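Local coordinates for DUF2235 domain-containing protein (Pseudomonas aeruginosa, PDB 4O5P), which probably hydrolyses phospholipids as a type VI secretion effector with a catalytic domain of the alpha/beta-hydrolase class, at residues A[305-310]-A[349-354]; A[326-331]-A[368-373]. All coordinates share one frame; numbering follows the deposited sequence.

Contact 1: residues A[305-310]-A[349-354]; sequences TMRLPD and IRRRDM
Arg307 reaches across to the strand 346-353 and takes hold of the backbone carbonyl of Arg352 with both terminal nitrogens. Arg307 NH2 lies 2.8 Å and Arg307 NH1 2.9 Å from Arg352 O, and the oxygen sits close to the guanidinium plane, so one acceptor is held end-on by two donors. An extended chain, with CG anti to the backbone N (chi1 -169°), gives Arg307 this reach. Its rotation is fixed from the other edge by Asp310, whose OD2 offers its syn lone pair to Arg307 NH2 at 2.6 Å, while NH1 also pairs with Asp690. The two faces are filled as well: Arg351 CG presses on one, 3.3 Å from Arg307 NH1, and the selenium of Met354 lies over the centre of the other.

The Arg351 guanidinium lies nearly parallel to that of Arg307, planes 18° apart, with Arg307 NH2 above its rim. The like charges are probably offset by the carboxylates at their edges: Asp310 OD1, 3.1 Å from Arg351 NH2, lies 25° out of the Arg351 guanidinium plane, and Arg351 NH1 and NH2 share Asp353 OD1. Asp310 thus gives one oxygen to each arginine. A water accepts from Arg351 NE at 2.7 Å and donates to Leu308 O.

At the buried end, Leu308 CD1 packs on Ile349 CB at 3.9 Å, and a second water links Leu308 N to Ile349 O. By contrast, at the outer end Asp353 and Met354 are exposed, and Met354 lays CB and SE against the Arg307 guanidinium. The whole is a four-residue salt-bridge network, Arg307-Asp310-Arg351-Asp353, that joins the loop after strand 294-299 to strand 346-353, part of a small mixed sheet in the catalytic domain.

Contact 2: residues A[326-331]-A[368-373]; sequences SFLKRC and KWTVEY
Two backbone hydrogen bonds join Cys331 to the strand 370-375: Cys331 N donates to Trp369 O at 3.1 Å, and Val371 N donates to Cys331 O at 2.9 Å. Both flank Thr370, which is the pattern of a parallel beta bridge, and the CA atoms of Cys331 and Thr370 are 4.5 Å apart. The bridge opens the pairing of parallel strands 331-336 and 370-375 in the large mixed sheet, consistent with the alpha/beta-hydrolase fold. CA-H...O contacts back it up, the straighter running from Arg330 CA to Trp369 O with 155° at the hydrogen.

Outward from the bridge, Arg330 reaches forward along the strand. Its CG is anti to the backbone N (chi1 179°), and a bend at chi2 turns the guanidinium over the Val371 side chain, whose CG1 lies against one face, 3.4 Å from Arg330 NH2. The charge itself is met by Glu413, and a weak bond from Arg330 NH2 leads to a water that also lies close to Tyr373 OH. Cys331 and Thr370 project to the same face of the sheet, where Cys331 CB touches Thr370 CG2 at 3.6 Å; Thr370 OG1 turns instead to the carbonyl of Arg367.

Farther back, the loop runs along the rim of the Trp369 indole. Leu328 O lies in the ring plane at its edge, 3.4 Å from Trp369 CE3, and is also taken by Arg367, while Lys329 O lies 3.3 Å from Trp369 CB. Lys368 lays its CD over the centre of one indole face. Ser326, whose hydroxyl is bonded to Glu323, closes this end: its CB lies in the ring plane at the edge, and Ser326 OG stands 3.3 Å from Trp369 CH2.

How the contacts relate
From the N terminus the order is 305-310, 326-331, 349-354, 368-373, so the segments alternate and the two closures cross. Contact 1 closes a loop of 38 intervening residues that contains 326-331; contact 2 closes one of 36 that contains 349-354. Their centres lie about 11 Å apart and they touch directly. Leu308 CD1 packs 3.6 Å from Thr370 CG2 and near Cys331 SG, while Ile349 N probably donates to Glu372 OE2 at 2.9 Å. The large mixed sheet, entered through 331-336 and 370-375, is thereby tied to strand 346-353 of the small sheet and to the loop following strand 294-299.

Contact 1: residues A[305-310]-A[349-354]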
ATOM      1  N   THR A 305      12.153   2.837  -6.831  1.00 18.90           N
ATOM      2  CA  THR A 305      11.758   3.977  -6.002  1.00 19.89           C
ATOM      3  C   THR A 305      11.286   3.573  -4.592  1.00 17.40           C
ATOM      4  O   THR A 305      10.871   4.410  -3.795  1.00 17.42           O
ATOM      5  CB  THR A 305      10.714   4.866  -6.715  1.00 19.58           C
ATOM      6  OG1 THR A 305       9.574   4.082  -7.076  1.00 19.57           O
ATOM      7  CG2 THR A 305      11.318   5.477  -7.987  1.00 25.18           C
HETATM    8  N   MSE A 306      11.361   2.290  -4.270  1.00 18.74           N
HETATM    9  CA  MSE A 306      11.007   1.866  -2.925  1.00 15.68           C
HETATM   10  C   MSE A 306      12.185   2.044  -1.982  1.00 15.61           C
HETATM   11  O   MSE A 306      12.018   2.220  -0.770  1.00 14.29           O
HETATM   12  CB  MSE A 306      10.551   0.406  -2.928  1.00 17.25           C
HETATM   13  CG  MSE A 306       9.234   0.186  -3.689  1.00 14.57           C
HETATM   14 SE   MSE A 306       7.816   1.256  -2.878  1.00 24.67          SE
HETATM   15  CE  MSE A 306       7.839   2.733  -4.139  1.00 12.06           C
ATOM     16  N   ARG A 307      13.381   1.947  -2.548  1.00 17.80           N
ATOM     17  CA  ARG A 307      14.619   2.133  -1.804  1.00 18.51           C
ATOM     18  C   ARG A 307      14.591   3.502  -1.131  1.00 19.92           C
ATOM     19  O   ARG A 307      14.373   4.515  -1.806  1.00 19.99           O
ATOM     20  CB  ARG A 307      15.777   2.077  -2.793  1.00 20.10           C
ATOM     21  CG  ARG A 307      17.130   1.998  -2.170  1.00 20.63           C
ATOM     22  CD  ARG A 307      18.215   2.345  -3.202  1.00 24.42           C
ATOM     23  NE  ARG A 307      19.457   2.602  -2.494  1.00 23.02           N
ATOM     24  CZ  ARG A 307      20.300   1.647  -2.117  1.00 23.04           C
ATOM     25  NH1 ARG A 307      20.043   0.372  -2.424  1.00 22.13           N
ATOM     26  NH2 ARG A 307      21.401   1.967  -1.448  1.00 19.82           N
ATOM     27  N   LEU A 308      14.784   3.550   0.186  1.00 18.25           N
ATOM     28  CA  LEU A 308      14.691   4.836   0.879  1.00 17.15           C
ATOM     29  C   LEU A 308      15.794   5.777   0.356  1.00 17.60           C
ATOM     30  O   LEU A 308      16.815   5.304  -0.154  1.00 15.78           O
ATOM     31  CB  LEU A 308      14.791   4.657   2.393  1.00 16.82           C
ATOM     32  CG  LEU A 308      13.707   3.936   3.207  1.00 16.49           C
ATOM     33  CD1 LEU A 308      14.099   3.970   4.665  1.00 12.19           C
ATOM     34  CD2 LEU A 308      12.328   4.548   3.064  1.00 12.29           C
ATOM     35  N   PRO A 309      15.568   7.104   0.428  1.00 16.59           N
ATOM     36  CA  PRO A 309      16.587   8.043  -0.079  1.00 21.67           C
ATOM     37  C   PRO A 309      17.945   7.855   0.591  1.00 22.08           C
ATOM     38  O   PRO A 309      18.015   7.701   1.820  1.00 23.22           O
ATOM     39  CB  PRO A 309      16.015   9.419   0.298  1.00 18.99           C
ATOM     40  CG  PRO A 309      14.542   9.235   0.240  1.00 19.53           C
ATOM     41  CD  PRO A 309      14.308   7.797   0.761  1.00 17.16           C
ATOM     42  N   ASP A 310      19.002   7.846  -0.216  1.00 23.92           N
ATOM     43  CA  ASP A 310      20.357   7.767   0.308  1.00 23.61           C
ATOM     44  C   ASP A 310      20.941   9.165   0.444  1.00 30.82           C
ATOM     45  O   ASP A 310      20.813   9.999  -0.456  1.00 27.85           O
ATOM     46  CB  ASP A 310      21.250   6.907  -0.586  1.00 26.80           C
ATOM     47  CG  ASP A 310      21.331   5.470  -0.112  1.00 28.43           C
ATOM     48  OD1 ASP A 310      21.311   5.243   1.122  1.00 27.76           O
ATOM     49  OD2 ASP A 310      21.432   4.570  -0.964  1.00 28.43           O
ATOM     50  N   ILE A 349      12.151  -1.991   3.967  1.00 15.97           N
ATOM     51  CA  ILE A 349      13.014  -0.835   3.736  1.00 14.97           C
ATOM     52  C   ILE A 349      14.487  -1.226   3.847  1.00 15.20           C
ATOM     53  O   ILE A 349      15.366  -0.355   3.842  1.00 16.10           O
ATOM     54  CB  ILE A 349      12.742   0.295   4.722  1.00 13.98           C
ATOM     55  CG1 ILE A 349      12.889  -0.196   6.162  1.00 15.66           C
ATOM     56  CG2 ILE A 349      11.364   0.907   4.482  1.00 14.60           C
ATOM     57  CD1 ILE A 349      13.034   0.922   7.162  1.00 14.97           C
ATOM     58  N   ARG A 350      14.740  -2.532   3.953  1.00 12.23           N
ATOM     59  CA  ARG A 350      16.105  -3.089   3.883  1.00 16.35           C
ATOM     60  C   ARG A 350      16.647  -3.018   2.453  1.00 15.73           C
ATOM     61  O   ARG A 350      15.909  -3.185   1.477  1.00 17.92           O
ATOM     62  CB  ARG A 350      16.150  -4.559   4.356  1.00 15.74           C
ATOM     63  CG  ARG A 350      17.510  -5.015   4.961  1.00 16.43           C
ATOM     64  CD  ARG A 350      17.449  -6.447   5.486  1.00 16.94           C
ATOM     65  NE  ARG A 350      17.421  -7.442   4.406  1.00 16.38           N
ATOM     66  CZ  ARG A 350      16.954  -8.675   4.553  1.00 14.15           C
ATOM     67  NH1 ARG A 350      16.446  -9.044   5.717  1.00 14.00           N
ATOM     68  NH2 ARG A 350      16.959  -9.521   3.539  1.00 15.72           N
ATOM     69  N   ARG A 351      17.943  -2.763   2.334  1.00 14.81           N
ATOM     70  CA  ARG A 351      18.580  -2.640   1.030  1.00 16.97           C
ATOM     71  C   ARG A 351      20.110  -2.673   1.173  1.00 18.74           C
ATOM     72  O   ARG A 351      20.652  -2.451   2.263  1.00 17.61           O
ATOM     73  CB  ARG A 351      18.146  -1.334   0.362  1.00 17.27           C
ATOM     74  CG  ARG A 351      19.041  -0.144   0.683  1.00 19.20           C
ATOM     75  CD  ARG A 351      18.921   0.369   2.119  1.00 19.34           C
ATOM     76  NE  ARG A 351      19.777   1.549   2.302  1.00 20.80           N
ATOM     77  CZ  ARG A 351      21.064   1.491   2.635  1.00 24.82           C
ATOM     78  NH1 ARG A 351      21.642   0.311   2.843  1.00 21.59           N
ATOM     79  NH2 ARG A 351      21.779   2.605   2.768  1.00 21.46           N
ATOM     80  N   ARG A 352      20.800  -2.931   0.069  1.00 17.12           N
ATOM     81  CA  ARG A 352      22.261  -2.906   0.074  1.00 21.58           C
ATOM     82  C   ARG A 352      22.789  -1.477  -0.103  1.00 20.53           C
ATOM     83  O   ARG A 352      22.177  -0.673  -0.818  1.00 23.15           O
ATOM     84  CB  ARG A 352      22.786  -3.807  -1.042  1.00 22.14           C
ATOM     85  CG  ARG A 352      22.215  -5.220  -1.007  1.00 20.41           C
ATOM     86  CD  ARG A 352      22.829  -6.086  -2.100  1.00 23.41           C
ATOM     87  NE  ARG A 352      24.265  -6.243  -1.869  1.00 27.09           N
ATOM     88  CZ  ARG A 352      25.159  -6.555  -2.804  1.00 29.90           C
ATOM     89  NH1 ARG A 352      24.780  -6.739  -4.071  1.00 26.60           N
ATOM     90  NH2 ARG A 352      26.443  -6.662  -2.469  1.00 22.90           N
ATOM     91  N   ASP A 353      23.897  -1.147   0.561  1.00 23.60           N
ATOM     92  CA  ASP A 353      24.571   0.136   0.323  1.00 25.64           C
ATOM     93  C   ASP A 353      24.895   0.272  -1.149  1.00 25.76           C
ATOM     94  O   ASP A 353      25.048  -0.727  -1.857  1.00 26.30           O
ATOM     95  CB  ASP A 353      25.872   0.259   1.127  1.00 24.65           C
ATOM     96  CG  ASP A 353      25.626   0.493   2.588  1.00 25.84           C
ATOM     97  OD1 ASP A 353      24.474   0.820   2.958  1.00 23.99           O
ATOM     98  OD2 ASP A 353      26.585   0.362   3.376  1.00 31.73           O
HETATM   99  N   MSE A 354      25.027   1.508  -1.611  1.00 26.02           N
HETATM  100  CA  MSE A 354      25.187   1.738  -3.039  1.00 29.20           C
HETATM  101  C   MSE A 354      25.690   3.148  -3.316  1.00 35.98           C
HETATM  102  O   MSE A 354      24.895   4.050  -3.558  1.00 37.71           O
HETATM  103  CB  MSE A 354      23.839   1.509  -3.726  1.00 32.64           C
HETATM  104  CG  MSE A 354      23.797   1.803  -5.197  1.00 31.84           C
HETATM  105 SE   MSE A 354      22.039   2.519  -5.573  1.00 72.72          SE
HETATM  106  CE  MSE A 354      21.356   0.940  -6.435  1.00 19.92           C
TER
HETATM  107  O   HOH W   1      15.134   1.093   1.611  1.00 13.66           O
HETATM  108  O   HOH W   2      18.598   3.865   1.620  1.00 20.91           O

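Contact 2: residues A[326-331]-A[368-373]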
ATOM      1  N   SER A 326      21.373  16.359   5.447  1.00 33.43           N
ATOM      2  CA  SER A 326      20.543  15.175   5.179  1.00 29.87           C
ATOM      3  C   SER A 326      19.139  15.491   4.651  1.00 23.62           C
ATOM      4  O   SER A 326      18.511  16.465   5.059  1.00 24.52           O
ATOM      5  CB  SER A 326      20.436  14.297   6.437  1.00 28.80           C
ATOM      6  OG  SER A 326      21.718  13.959   6.946  1.00 28.98           O
ATOM      7  N   PHE A 327      18.662  14.651   3.742  1.00 22.24           N
ATOM      8  CA  PHE A 327      17.313  14.782   3.211  1.00 20.13           C
ATOM      9  C   PHE A 327      16.246  14.098   4.090  1.00 21.77           C
ATOM     10  O   PHE A 327      15.162  14.656   4.325  1.00 18.57           O
ATOM     11  CB  PHE A 327      17.273  14.259   1.779  1.00 22.95           C
ATOM     12  CG  PHE A 327      15.931  14.390   1.128  1.00 22.38           C
ATOM     13  CD1 PHE A 327      15.432  15.640   0.797  1.00 21.93           C
ATOM     14  CD2 PHE A 327      15.165  13.261   0.857  1.00 21.39           C
ATOM     15  CE1 PHE A 327      14.190  15.765   0.196  1.00 23.71           C
ATOM     16  CE2 PHE A 327      13.913  13.380   0.263  1.00 23.38           C
ATOM     17  CZ  PHE A 327      13.428  14.628  -0.074  1.00 20.64           C
ATOM     18  N   LEU A 328      16.565  12.907   4.596  1.00 17.03           N
ATOM     19  CA  LEU A 328      15.622  12.138   5.418  1.00 19.57           C
ATOM     20  C   LEU A 328      16.172  11.951   6.822  1.00 15.16           C
ATOM     21  O   LEU A 328      17.233  11.346   6.993  1.00 21.25           O
ATOM     22  CB  LEU A 328      15.350  10.765   4.779  1.00 16.30           C
ATOM     23  CG  LEU A 328      14.531   9.761   5.594  1.00 16.53           C
ATOM     24  CD1 LEU A 328      13.121  10.289   5.754  1.00 14.59           C
ATOM     25  CD2 LEU A 328      14.514   8.369   4.901  1.00 23.39           C
ATOM     26  N   LYS A 329      15.461  12.446   7.828  1.00 16.92           N
ATOM     27  CA  LYS A 329      15.966  12.407   9.214  1.00 14.53           C
ATOM     28  C   LYS A 329      15.591  11.142   9.993  1.00 19.35           C
ATOM     29  O   LYS A 329      16.266  10.785  10.955  1.00 19.46           O
ATOM     30  CB  LYS A 329      15.452  13.612  10.005  1.00 18.41           C
ATOM     31  CG  LYS A 329      15.685  14.979   9.370  1.00 19.93           C
ATOM     32  CD  LYS A 329      17.138  15.254   9.054  1.00 21.72           C
ATOM     33  CE  LYS A 329      17.223  16.585   8.278  1.00 35.09           C
ATOM     34  NZ  LYS A 329      18.618  17.120   8.072  1.00 35.67           N
ATOM     35  N   ARG A 330      14.514  10.478   9.590  1.00 17.03           N
ATOM     36  CA  ARG A 330      13.936   9.398  10.396  1.00 17.71           C
ATOM     37  C   ARG A 330      12.849   8.654   9.614  1.00 20.51           C
ATOM     38  O   ARG A 330      11.904   9.268   9.112  1.00 14.73           O
ATOM     39  CB  ARG A 330      13.327   9.971  11.681  1.00 19.00           C
ATOM     40  CG  ARG A 330      12.654   8.934  12.598  1.00 20.32           C
ATOM     41  CD  ARG A 330      13.674   7.968  13.201  1.00 20.45           C
ATOM     42  NE  ARG A 330      13.063   7.076  14.185  1.00 22.02           N
ATOM     43  CZ  ARG A 330      13.627   5.945  14.606  1.00 23.39           C
ATOM     44  NH1 ARG A 330      14.792   5.561  14.105  1.00 20.35           N
ATOM     45  NH2 ARG A 330      13.020   5.192  15.508  1.00 21.63           N
ATOM     46  N   CYS A 331      12.979   7.332   9.530  1.00 15.72           N
ATOM     47  CA  CYS A 331      11.928   6.508   8.946  1.00 15.07           C
ATOM     48  C   CYS A 331      11.608   5.305   9.828  1.00 17.63           C
ATOM     49  O   CYS A 331      12.508   4.564  10.237  1.00 16.35           O
ATOM     50  CB  CYS A 331      12.307   6.032   7.544  1.00 16.34           C
ATOM     51  SG  CYS A 331      11.045   4.959   6.765  1.00 20.01           S
ATOM     52  N   LYS A 368      20.998   4.356   8.095  1.00 22.97           N
ATOM     53  CA  LYS A 368      20.992   5.079   9.374  1.00 20.12           C
ATOM     54  C   LYS A 368      19.645   5.764   9.638  1.00 19.18           C
ATOM     55  O   LYS A 368      18.972   6.201   8.707  1.00 21.02           O
ATOM     56  CB  LYS A 368      22.119   6.135   9.425  1.00 21.93           C
ATOM     57  CG  LYS A 368      22.032   7.223   8.347  1.00 22.89           C
ATOM     58  CD  LYS A 368      23.172   8.242   8.483  1.00 25.19           C
ATOM     59  CE  LYS A 368      23.120   9.290   7.378  1.00 28.14           C
ATOM     60  NZ  LYS A 368      24.271  10.242   7.413  1.00 27.25           N
ATOM     61  N   TRP A 369      19.235   5.823  10.898  1.00 18.38           N
ATOM     62  CA  TRP A 369      18.027   6.559  11.284  1.00 21.52           C
ATOM     63  C   TRP A 369      16.742   5.959  10.719  1.00 21.73           C
ATOM     64  O   TRP A 369      15.704   6.629  10.731  1.00 19.54           O
ATOM     65  CB  TRP A 369      18.098   8.033  10.851  1.00 20.85           C
ATOM     66  CG  TRP A 369      19.396   8.730  11.159  1.00 21.91           C
ATOM     67  CD1 TRP A 369      20.277   8.432  12.162  1.00 22.91           C
ATOM     68  CD2 TRP A 369      19.962   9.833  10.442  1.00 23.04           C
ATOM     69  NE1 TRP A 369      21.351   9.301  12.118  1.00 24.98           N
ATOM     70  CE2 TRP A 369      21.177  10.170  11.073  1.00 26.19           C
ATOM     71  CE3 TRP A 369      19.553  10.575   9.323  1.00 19.89           C
ATOM     72  CZ2 TRP A 369      21.996  11.212  10.616  1.00 24.93           C
ATOM     73  CZ3 TRP A 369      20.364  11.606   8.880  1.00 25.06           C
ATOM     74  CH2 TRP A 369      21.569  11.915   9.526  1.00 22.01           C
ATOM     75  N   THR A 370      16.802   4.720  10.225  1.00 15.70           N
ATOM     76  CA  THR A 370      15.592   4.029   9.762  1.00 19.02           C
ATOM     77  C   THR A 370      15.445   2.674  10.461  1.00 19.53           C
ATOM     78  O   THR A 370      16.434   1.963  10.651  1.00 19.47           O
ATOM     79  CB  THR A 370      15.573   3.867   8.226  1.00 14.93           C
ATOM     80  OG1 THR A 370      16.581   2.936   7.809  1.00 19.47           O
ATOM     81  CG2 THR A 370      15.836   5.216   7.556  1.00 19.47           C
ATOM     82  N   VAL A 371      14.223   2.315  10.843  1.00 16.82           N
ATOM     83  CA  VAL A 371      14.011   1.120  11.666  1.00 18.97           C
ATOM     84  C   VAL A 371      12.749   0.407  11.190  1.00 15.94           C
ATOM     85  O   VAL A 371      11.827   1.051  10.703  1.00 16.96           O
ATOM     86  CB  VAL A 371      13.970   1.501  13.186  1.00 20.74           C
ATOM     87  CG1 VAL A 371      12.862   2.505  13.469  1.00 20.41           C
ATOM     88  CG2 VAL A 371      13.834   0.282  14.074  1.00 19.94           C
ATOM     89  N   GLU A 372      12.741  -0.921  11.276  1.00 16.40           N
ATOM     90  CA  GLU A 372      11.642  -1.753  10.765  1.00 17.21           C
ATOM     91  C   GLU A 372      11.195  -2.697  11.893  1.00 14.17           C
ATOM     92  O   GLU A 372      12.004  -3.461  12.430  1.00 17.10           O
ATOM     93  CB  GLU A 372      12.116  -2.525   9.512  1.00 20.22           C
ATOM     94  CG  GLU A 372      11.078  -3.432   8.802  1.00 16.29           C
ATOM     95  CD  GLU A 372      11.465  -3.720   7.355  1.00 13.12           C
ATOM     96  OE1 GLU A 372      12.289  -4.629   7.097  1.00 14.15           O
ATOM     97  OE2 GLU A 372      10.955  -3.036   6.448  1.00 15.96           O
ATOM     98  N   TYR A 373       9.923  -2.621  12.279  1.00 15.14           N
ATOM     99  CA  TYR A 373       9.402  -3.430  13.380  1.00 15.11           C
ATOM    100  C   TYR A 373       8.410  -4.468  12.885  1.00 16.94           C
ATOM    101  O   TYR A 373       7.508  -4.147  12.098  1.00 13.78           O
ATOM    102  CB  TYR A 373       8.707  -2.545  14.410  1.00 16.28           C
ATOM    103  CG  TYR A 373       9.646  -1.745  15.272  1.00 16.30           C
ATOM    104  CD1 TYR A 373      10.354  -2.346  16.310  1.00 17.24           C
ATOM    105  CD2 TYR A 373       9.812  -0.379  15.060  1.00 15.80           C
ATOM    106  CE1 TYR A 373      11.219  -1.598  17.122  1.00 15.95           C
ATOM    107  CE2 TYR A 373      10.657   0.363  15.855  1.00 17.86           C
ATOM    108  CZ  TYR A 373      11.363  -0.251  16.875  1.00 17.01           C
ATOM    109  OH  TYR A 373      12.201   0.507  17.659  1.00 18.18           O
TER
HETATM  110  O   HOH W   3      23.695  12.694   6.357  1.00 31.62           O
HETATM  111  O   HOH W   4      12.369   2.906  17.516  1.00 21.89           O